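Local coordinates for protein high choriolytic enzyme 1 (Oryzias latipes, PDB 3VTG) that cuts proteins of the inner egg-envelope layer with a zinc-dependent astacin-family protease domain, so that the embryo can hatch, at residues 146-151 with 184-189; 49-54 with 191-196. All blocks are in the same frame, centred on the assembly; numbering follows the deposited sequence.

Contact 1 (146-151 with 184-189)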
ATOM      1  N   PRO A 146      -2.486  11.619 -11.358  1.00  8.29           N
ATOM      2  CA  PRO A 146      -3.213  10.842 -12.349  1.00  8.30           C
ATOM      3  C   PRO A 146      -3.183   9.351 -12.035  1.00  8.22           C
ATOM      4  O   PRO A 146      -2.422   8.907 -11.169  1.00  8.25           O
ATOM      5  CB  PRO A 146      -2.423  11.111 -13.627  1.00  8.30           C
ATOM      6  CG  PRO A 146      -1.015  11.242 -13.151  1.00  8.31           C
ATOM      7  CD  PRO A 146      -1.075  11.792 -11.745  1.00  8.30           C
ATOM      8  N   TYR A 147      -4.007   8.588 -12.747  1.00  8.14           N
ATOM      9  CA  TYR A 147      -3.967   7.139 -12.678  1.00  8.09           C
ATOM     10  C   TYR A 147      -2.587   6.673 -13.131  1.00  8.20           C
ATOM     11  O   TYR A 147      -2.080   7.119 -14.160  1.00  8.36           O
ATOM     12  CB  TYR A 147      -5.039   6.552 -13.587  1.00  7.95           C
ATOM     13  CG  TYR A 147      -5.341   5.100 -13.319  1.00  7.80           C
ATOM     14  CD1 TYR A 147      -6.400   4.733 -12.492  1.00  7.77           C
ATOM     15  CD2 TYR A 147      -4.568   4.088 -13.892  1.00  7.72           C
ATOM     16  CE1 TYR A 147      -6.680   3.403 -12.239  1.00  7.71           C
ATOM     17  CE2 TYR A 147      -4.844   2.752 -13.648  1.00  7.70           C
ATOM     18  CZ  TYR A 147      -5.901   2.417 -12.823  1.00  7.64           C
ATOM     19  OH  TYR A 147      -6.179   1.095 -12.575  1.00  7.70           O
ATOM     20  N   ASP A 148      -1.981   5.784 -12.350  1.00  8.20           N
ATOM     21  CA  ASP A 148      -0.614   5.339 -12.599  1.00  8.31           C
ATOM     22  C   ASP A 148      -0.545   3.821 -12.736  1.00  8.19           C
ATOM     23  O   ASP A 148      -0.570   3.095 -11.738  1.00  8.03           O
ATOM     24  CB  ASP A 148       0.304   5.833 -11.471  1.00  8.54           C
ATOM     25  CG  ASP A 148       1.772   5.492 -11.696  1.00  8.76           C
ATOM     26  OD1 ASP A 148       2.140   4.955 -12.766  1.00  8.89           O
ATOM     27  OD2 ASP A 148       2.567   5.775 -10.775  1.00  9.22           O
ATOM     28  N   TYR A 149      -0.446   3.345 -13.977  1.00  8.11           N
ATOM     29  CA  TYR A 149      -0.329   1.912 -14.244  1.00  8.10           C
ATOM     30  C   TYR A 149       0.878   1.299 -13.536  1.00  8.08           C
ATOM     31  O   TYR A 149       0.877   0.111 -13.214  1.00  7.96           O
ATOM     32  CB  TYR A 149      -0.169   1.651 -15.737  1.00  8.25           C
ATOM     33  CG  TYR A 149      -1.378   1.900 -16.612  1.00  8.29           C
ATOM     34  CD1 TYR A 149      -2.561   1.178 -16.442  1.00  8.31           C
ATOM     35  CD2 TYR A 149      -1.313   2.824 -17.651  1.00  8.38           C
ATOM     36  CE1 TYR A 149      -3.653   1.389 -17.274  1.00  8.25           C
ATOM     37  CE2 TYR A 149      -2.393   3.040 -18.488  1.00  8.28           C
ATOM     38  CZ  TYR A 149      -3.559   2.326 -18.294  1.00  8.20           C
ATOM     39  OH  TYR A 149      -4.619   2.552 -19.141  1.00  8.08           O
ATOM     40  N   SER A 150       1.909   2.116 -13.316  1.00  8.12           N
ATOM     41  CA  SER A 150       3.170   1.650 -12.738  1.00  8.17           C
ATOM     42  C   SER A 150       3.234   1.747 -11.213  1.00  8.05           C
ATOM     43  O   SER A 150       4.279   1.471 -10.622  1.00  8.14           O
ATOM     44  CB  SER A 150       4.358   2.390 -13.369  1.00  8.47           C
ATOM     45  OG  SER A 150       4.528   3.684 -12.814  1.00  8.73           O
ATOM     46  N   SER A 151       2.124   2.131 -10.581  1.00  7.72           N
ATOM     47  CA  SER A 151       2.063   2.238  -9.122  1.00  7.55           C
ATOM     48  C   SER A 151       2.309   0.898  -8.445  1.00  7.46           C
ATOM     49  O   SER A 151       1.812  -0.136  -8.893  1.00  7.30           O
ATOM     50  CB  SER A 151       0.707   2.781  -8.670  1.00  7.49           C
ATOM     51  OG  SER A 151       0.576   2.677  -7.259  1.00  7.53           O
ATOM     52  N   GLY A 184       9.512  -1.346  -6.660  1.00 10.42           N
ATOM     53  CA  GLY A 184       9.699  -0.176  -5.815  1.00 10.24           C
ATOM     54  C   GLY A 184       8.598   0.831  -6.057  1.00 10.12           C
ATOM     55  O   GLY A 184       7.708   0.611  -6.881  1.00 10.38           O
ATOM     56  N   MET A 185       8.658   1.940  -5.334  1.00 10.04           N
ATOM     57  CA  MET A 185       7.648   2.978  -5.457  1.00  9.98           C
ATOM     58  C   MET A 185       7.828   3.800  -6.722  1.00  9.81           C
ATOM     59  O   MET A 185       8.950   4.150  -7.102  1.00  9.87           O
ATOM     60  CB  MET A 185       7.633   3.858  -4.212  1.00 10.29           C
ATOM     61  CG  MET A 185       7.014   3.140  -3.027  1.00 10.73           C
ATOM     62  SD  MET A 185       6.934   4.136  -1.536  1.00 11.15           S
ATOM     63  CE  MET A 185       8.587   3.912  -0.883  1.00 11.18           C
ATOM     64  N   SER A 186       6.711   4.069  -7.391  1.00  9.54           N
ATOM     65  CA  SER A 186       6.712   4.893  -8.589  1.00  9.43           C
ATOM     66  C   SER A 186       6.830   6.369  -8.226  1.00  9.35           C
ATOM     67  O   SER A 186       6.671   6.755  -7.064  1.00  9.10           O
ATOM     68  CB  SER A 186       5.428   4.665  -9.389  1.00  9.36           C
ATOM     69  OG  SER A 186       4.332   5.322  -8.779  1.00  9.20           O
ATOM     70  N   ARG A 187       7.089   7.195  -9.233  1.00  9.49           N
ATOM     71  CA  ARG A 187       7.138   8.635  -9.039  1.00  9.59           C
ATOM     72  C   ARG A 187       5.848   9.148  -8.395  1.00  9.24           C
ATOM     73  O   ARG A 187       5.894   9.922  -7.438  1.00  9.19           O
ATOM     74  CB  ARG A 187       7.405   9.341 -10.368  1.00 10.18           C
ATOM     75  CG  ARG A 187       7.726  10.819 -10.233  1.00 11.00           C
ATOM     76  CD  ARG A 187       6.547  11.692 -10.598  1.00 11.63           C
ATOM     77  NE  ARG A 187       6.174  11.541 -12.001  1.00 11.97           N
ATOM     78  CZ  ARG A 187       5.624  12.503 -12.733  1.00 11.83           C
ATOM     79  NH1 ARG A 187       5.392  13.692 -12.198  1.00 11.79           N
ATOM     80  NH2 ARG A 187       5.307  12.273 -13.998  1.00 11.87           N
ATOM     81  N   TRP A 188       4.701   8.705  -8.908  1.00  8.85           N
ATOM     82  CA  TRP A 188       3.425   9.122  -8.337  1.00  8.64           C
ATOM     83  C   TRP A 188       3.175   8.576  -6.957  1.00  8.50           C
ATOM     84  O   TRP A 188       2.599   9.276  -6.132  1.00  8.52           O
ATOM     85  CB  TRP A 188       2.257   8.852  -9.284  1.00  8.61           C
ATOM     86  CG  TRP A 188       2.270   9.761 -10.486  1.00  8.65           C
ATOM     87  CD1 TRP A 188       2.399   9.398 -11.820  1.00  8.71           C
ATOM     88  CD2 TRP A 188       2.169  11.230 -10.500  1.00  8.63           C
ATOM     89  NE1 TRP A 188       2.377  10.501 -12.635  1.00  8.71           N
ATOM     90  CE2 TRP A 188       2.244  11.632 -11.908  1.00  8.67           C
ATOM     91  CE3 TRP A 188       2.024  12.216  -9.523  1.00  8.68           C
ATOM     92  CZ2 TRP A 188       2.171  12.966 -12.299  1.00  8.77           C
ATOM     93  CZ3 TRP A 188       1.950  13.555  -9.931  1.00  8.68           C
ATOM     94  CH2 TRP A 188       2.022  13.917 -11.286  1.00  8.80           C
ATOM     95  N   ASP A 189       3.624   7.348  -6.678  1.00  8.42           N
ATOM     96  CA  ASP A 189       3.547   6.807  -5.311  1.00  8.44           C
ATOM     97  C   ASP A 189       4.231   7.753  -4.319  1.00  8.48           C
ATOM     98  O   ASP A 189       3.657   8.096  -3.285  1.00  8.47           O
ATOM     99  CB  ASP A 189       4.200   5.421  -5.206  1.00  8.39           C
ATOM    100  CG  ASP A 189       3.419   4.322  -5.921  1.00  8.41           C
ATOM    101  OD1 ASP A 189       2.168   4.387  -5.996  1.00  8.46           O
ATOM    102  OD2 ASP A 189       4.082   3.369  -6.384  1.00  8.34           O
TER
HETATM  103  O   HOH W   1       4.777   7.187 -11.602  1.00 10.97           O
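Asp-148, its CG anti to the backbone N (chi1 -176°), reaches across to Ser-186, whose OG, folded back between its own N and carbonyl carbon (chi1 76°), donates to Asp-148 OD2 at 2.7 Å, nearly in line with the C-O bond. The same OG accepts from Asp-189 N, and Asp-189 OD2 takes Ser-186 N with an N-H...O angle of 168°, a capping box that starts helix 187-196. Asp-189 OD1 receives Ser-151 OG on its syn lone pair, 2.7 Å away; the Ser-151 side chain is about 10 Å from the zinc ion. Water 1 donates to Asp-148 OD2 and accepts from Trp-188 N. Ser-150 OG meets Asp-148 OD1 on its syn side and Ser-150 N from above the carboxylate plane, the latter closing an Asx turn; together they hold the carboxylate's rotation. Pro-146 CD sits over the Trp-188 six-membered ring, 3.4 Å from its centroid, in a CH-pi contact; the Arg-187 guanidinium covers part of the opposite face. With Trp-188 replaced by alanine, Pro-146 would probably lose its aromatic platform and the Arg-187 guanidinium the ring it lies against. The contact ties the loop between strands 120-122 and 169-171 to the start of helix 187-196.

Contact 2 (49-54 with 191-196)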
ATOM      1  N   THR A  49      10.760  11.074   0.943  1.00 10.99           N
ATOM      2  CA  THR A  49       9.575  11.489   1.719  1.00 10.63           C
ATOM      3  C   THR A  49       9.942  11.926   3.137  1.00 10.46           C
ATOM      4  O   THR A  49      11.088  11.760   3.568  1.00 10.61           O
ATOM      5  CB  THR A  49       8.474  10.399   1.808  1.00 10.40           C
ATOM      6  OG1 THR A  49       8.766   9.485   2.874  1.00 10.22           O
ATOM      7  CG2 THR A  49       8.309   9.638   0.493  1.00 10.38           C
ATOM      8  N   CYS A  50       8.957  12.468   3.850  1.00 10.27           N
ATOM      9  CA  CYS A  50       9.128  12.858   5.252  1.00 10.18           C
ATOM     10  C   CYS A  50       8.635  11.780   6.236  1.00  9.96           C
ATOM     11  O   CYS A  50       8.530  12.026   7.443  1.00  9.80           O
ATOM     12  CB  CYS A  50       8.479  14.227   5.529  1.00 10.63           C
ATOM     13  SG  CYS A  50       6.669  14.317   5.493  1.00 11.10           S
ATOM     14  N   ILE A  51       8.359  10.587   5.708  1.00  9.71           N
ATOM     15  CA  ILE A  51       7.943   9.437   6.519  1.00  9.63           C
ATOM     16  C   ILE A  51       9.166   8.761   7.139  1.00  9.52           C
ATOM     17  O   ILE A  51      10.148   8.489   6.447  1.00  9.33           O
ATOM     18  CB  ILE A  51       7.166   8.393   5.670  1.00  9.71           C
ATOM     19  CG1 ILE A  51       5.944   9.011   4.973  1.00  9.85           C
ATOM     20  CG2 ILE A  51       6.776   7.174   6.501  1.00  9.71           C
ATOM     21  CD1 ILE A  51       4.893   9.603   5.886  1.00  9.98           C
ATOM     22  N   ARG A  52       9.096   8.499   8.442  1.00  9.32           N
ATOM     23  CA  ARG A  52      10.138   7.749   9.146  1.00  9.36           C
ATOM     24  C   ARG A  52       9.527   6.656  10.019  1.00  9.13           C
ATOM     25  O   ARG A  52       8.887   6.944  11.025  1.00  9.09           O
ATOM     26  CB  ARG A  52      10.997   8.674  10.021  1.00  9.71           C
ATOM     27  CG  ARG A  52      11.680   9.822   9.296  1.00 10.09           C
ATOM     28  CD  ARG A  52      12.817   9.364   8.395  1.00 10.51           C
ATOM     29  NE  ARG A  52      13.435  10.515   7.744  1.00 10.96           N
ATOM     30  CZ  ARG A  52      13.048  11.016   6.572  1.00 10.98           C
ATOM     31  NH1 ARG A  52      12.048  10.461   5.895  1.00 11.08           N
ATOM     32  NH2 ARG A  52      13.667  12.078   6.074  1.00 11.48           N
ATOM     33  N   PHE A  53       9.721   5.401   9.626  1.00  8.95           N
ATOM     34  CA  PHE A  53       9.331   4.277  10.464  1.00  8.96           C
ATOM     35  C   PHE A  53      10.433   4.040  11.493  1.00  9.04           C
ATOM     36  O   PHE A  53      11.596   3.857  11.124  1.00  9.38           O
ATOM     37  CB  PHE A  53       9.089   3.027   9.612  1.00  8.98           C
ATOM     38  CG  PHE A  53       7.909   3.144   8.686  1.00  8.89           C
ATOM     39  CD1 PHE A  53       6.616   2.951   9.160  1.00  8.82           C
ATOM     40  CD2 PHE A  53       8.088   3.449   7.340  1.00  8.84           C
ATOM     41  CE1 PHE A  53       5.525   3.063   8.312  1.00  8.81           C
ATOM     42  CE2 PHE A  53       7.000   3.560   6.485  1.00  8.85           C
ATOM     43  CZ  PHE A  53       5.717   3.369   6.974  1.00  8.80           C
ATOM     44  N   VAL A  54      10.072   4.079  12.777  1.00  9.02           N
ATOM     45  CA  VAL A  54      11.039   3.908  13.872  1.00  8.98           C
ATOM     46  C   VAL A  54      10.575   2.843  14.856  1.00  8.76           C
ATOM     47  O   VAL A  54       9.377   2.668  15.068  1.00  8.50           O
ATOM     48  CB  VAL A  54      11.306   5.220  14.651  1.00  9.32           C
ATOM     49  CG1 VAL A  54      11.807   6.320  13.726  1.00  9.58           C
ATOM     50  CG2 VAL A  54      10.075   5.671  15.430  1.00  9.46           C
ATOM     51  N   THR A 191       5.154  10.983  -4.826  1.00  8.91           N
ATOM     52  CA  THR A 191       4.501  12.289  -4.861  1.00  9.03           C
ATOM     53  C   THR A 191       3.252  12.298  -3.974  1.00  8.87           C
ATOM     54  O   THR A 191       3.031  13.240  -3.210  1.00  8.99           O
ATOM     55  CB  THR A 191       4.154  12.702  -6.308  1.00  9.19           C
ATOM     56  OG1 THR A 191       5.361  12.789  -7.078  1.00  9.67           O
ATOM     57  CG2 THR A 191       3.441  14.055  -6.344  1.00  9.28           C
ATOM     58  N   ARG A 192       2.455  11.233  -4.060  1.00  8.72           N
ATOM     59  CA  ARG A 192       1.230  11.117  -3.271  1.00  8.76           C
ATOM     60  C   ARG A 192       1.484  11.158  -1.766  1.00  8.73           C
ATOM     61  O   ARG A 192       0.765  11.839  -1.037  1.00  8.69           O
ATOM     62  CB  ARG A 192       0.469   9.845  -3.638  1.00  8.83           C
ATOM     63  CG  ARG A 192      -0.207   9.904  -4.995  1.00  8.95           C
ATOM     64  CD  ARG A 192      -0.522   8.502  -5.469  1.00  9.00           C
ATOM     65  NE  ARG A 192      -1.065   8.500  -6.822  1.00  9.02           N
ATOM     66  CZ  ARG A 192      -1.357   7.399  -7.507  1.00  9.17           C
ATOM     67  NH1 ARG A 192      -1.142   6.200  -6.981  1.00  9.24           N
ATOM     68  NH2 ARG A 192      -1.855   7.502  -8.730  1.00  9.26           N
ATOM     69  N   ILE A 193       2.506  10.433  -1.310  1.00  8.86           N
ATOM     70  CA  ILE A 193       2.912  10.472   0.094  1.00  9.06           C
ATOM     71  C   ILE A 193       3.244  11.910   0.501  1.00  9.12           C
ATOM     72  O   ILE A 193       2.761  12.403   1.522  1.00  8.96           O
ATOM     73  CB  ILE A 193       4.121   9.548   0.365  1.00  8.99           C
ATOM     74  CG1 ILE A 193       3.740   8.075   0.143  1.00  8.96           C
ATOM     75  CG2 ILE A 193       4.665   9.769   1.774  1.00  9.04           C
ATOM     76  CD1 ILE A 193       4.925   7.137  -0.006  1.00  9.00           C
ATOM     77  N   ASN A 194       4.043  12.579  -0.326  1.00  9.38           N
ATOM     78  CA  ASN A 194       4.485  13.940  -0.044  1.00  9.80           C
ATOM     79  C   ASN A 194       3.353  14.966  -0.029  1.00  9.85           C
ATOM     80  O   ASN A 194       3.374  15.898   0.771  1.00 10.08           O
ATOM     81  CB  ASN A 194       5.601  14.360  -1.006  1.00 10.19           C
ATOM     82  CG  ASN A 194       6.908  13.633  -0.735  1.00 10.49           C
ATOM     83  OD1 ASN A 194       7.715  13.428  -1.639  1.00 11.17           O
ATOM     84  ND2 ASN A 194       7.123  13.243   0.511  1.00 10.74           N
ATOM     85  N   VAL A 195       2.365  14.787  -0.903  1.00  9.88           N
ATOM     86  CA  VAL A 195       1.202  15.672  -0.927  1.00  9.95           C
ATOM     87  C   VAL A 195       0.297  15.420   0.285  1.00 10.03           C
ATOM     88  O   VAL A 195      -0.079  16.359   0.989  1.00 10.16           O
ATOM     89  CB  VAL A 195       0.412  15.566  -2.253  1.00  9.85           C
ATOM     90  CG1 VAL A 195      -0.858  16.404  -2.195  1.00  9.80           C
ATOM     91  CG2 VAL A 195       1.268  16.014  -3.429  1.00  9.87           C
ATOM     92  N   LEU A 196      -0.026  14.153   0.544  1.00 10.02           N
ATOM     93  CA  LEU A 196      -0.908  13.794   1.656  1.00 10.22           C
ATOM     94  C   LEU A 196      -0.351  14.241   3.009  1.00 10.29           C
ATOM     95  O   LEU A 196      -1.082  14.779   3.846  1.00 10.46           O
ATOM     96  CB  LEU A 196      -1.191  12.286   1.660  1.00 10.28           C
ATOM     97  CG  LEU A 196      -2.152  11.748   2.728  1.00 10.45           C
ATOM     98  CD1 LEU A 196      -3.552  12.323   2.575  1.00 10.63           C
ATOM     99  CD2 LEU A 196      -2.198  10.229   2.694  1.00 10.52           C
TER
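Across the astacin-type protease domain, the turn leading into edge strand 51-55 of the mixed sheet packs against helix 187-196 near the C-terminus, beside the Cys-50 to Cys-199 disulfide. Ile-193 points its CG2 methyl into the corner between Thr-49 and Ile-51. That branch stands anti to the backbone N of Ile-193 and meets Ile-51 CG1 at 3.5 Å, the two isoleucine side chains crossing at about a right angle. Thr-49 CB lies 3.9 Å from the same Ile-193 CG2, and the Thr-49 methyl CG2 is equally near it. The amide end of Asn-194 lies across the Thr-49 side chain, also at about a right angle. At Thr-49, chi1 of 84° sets OG1 to accept from Ile-51 N at 3.1 Å, an ST turn leading into the strand, and OG1 is also hydrogen-bonded to Phe-45 O. Arg-52 NH1 folds back to Thr-49 O at 2.8 Å and also donates to Ile-51 O, both oxygens close to the guanidinium plane. Leu-105 of helix 94-105 touches both Ile-51 and Ile-193. No hydrogen bond crosses between the segments, so the union rests on the fit of Ile-193 against Thr-49 and Ile-51 and on Asn-194 laid against Thr-49, while Thr-49 OG1 and Arg-52 NH1 serve the turn, the backbones of Cys-50 and Arg-52 pair with strand 20-26, and the nearby disulfide supplies a covalent tie.

Both contacts use helix 187-196, contact 1 at its N-terminal cap and contact 2 further along. Contact 1 is partly buried and mixes carboxylates and hydroxyls, most of them buried, with an aromatic face nearer the surface; contact 2 is buried and chiefly apolar across its interface. Their centres lie 14 Å apart along a shared helix, which joins the loop 146-151 near the zinc site to the edge of the mixed sheet. Arg-192 bridges the regions: its NH2 forms a salt bridge with Glu-110, which also accepts from Asp-148 N, and makes a weak hydrogen bond to Pro-146 O. Met-185, beside the cap, also packs its SD against Ile-193 CD1.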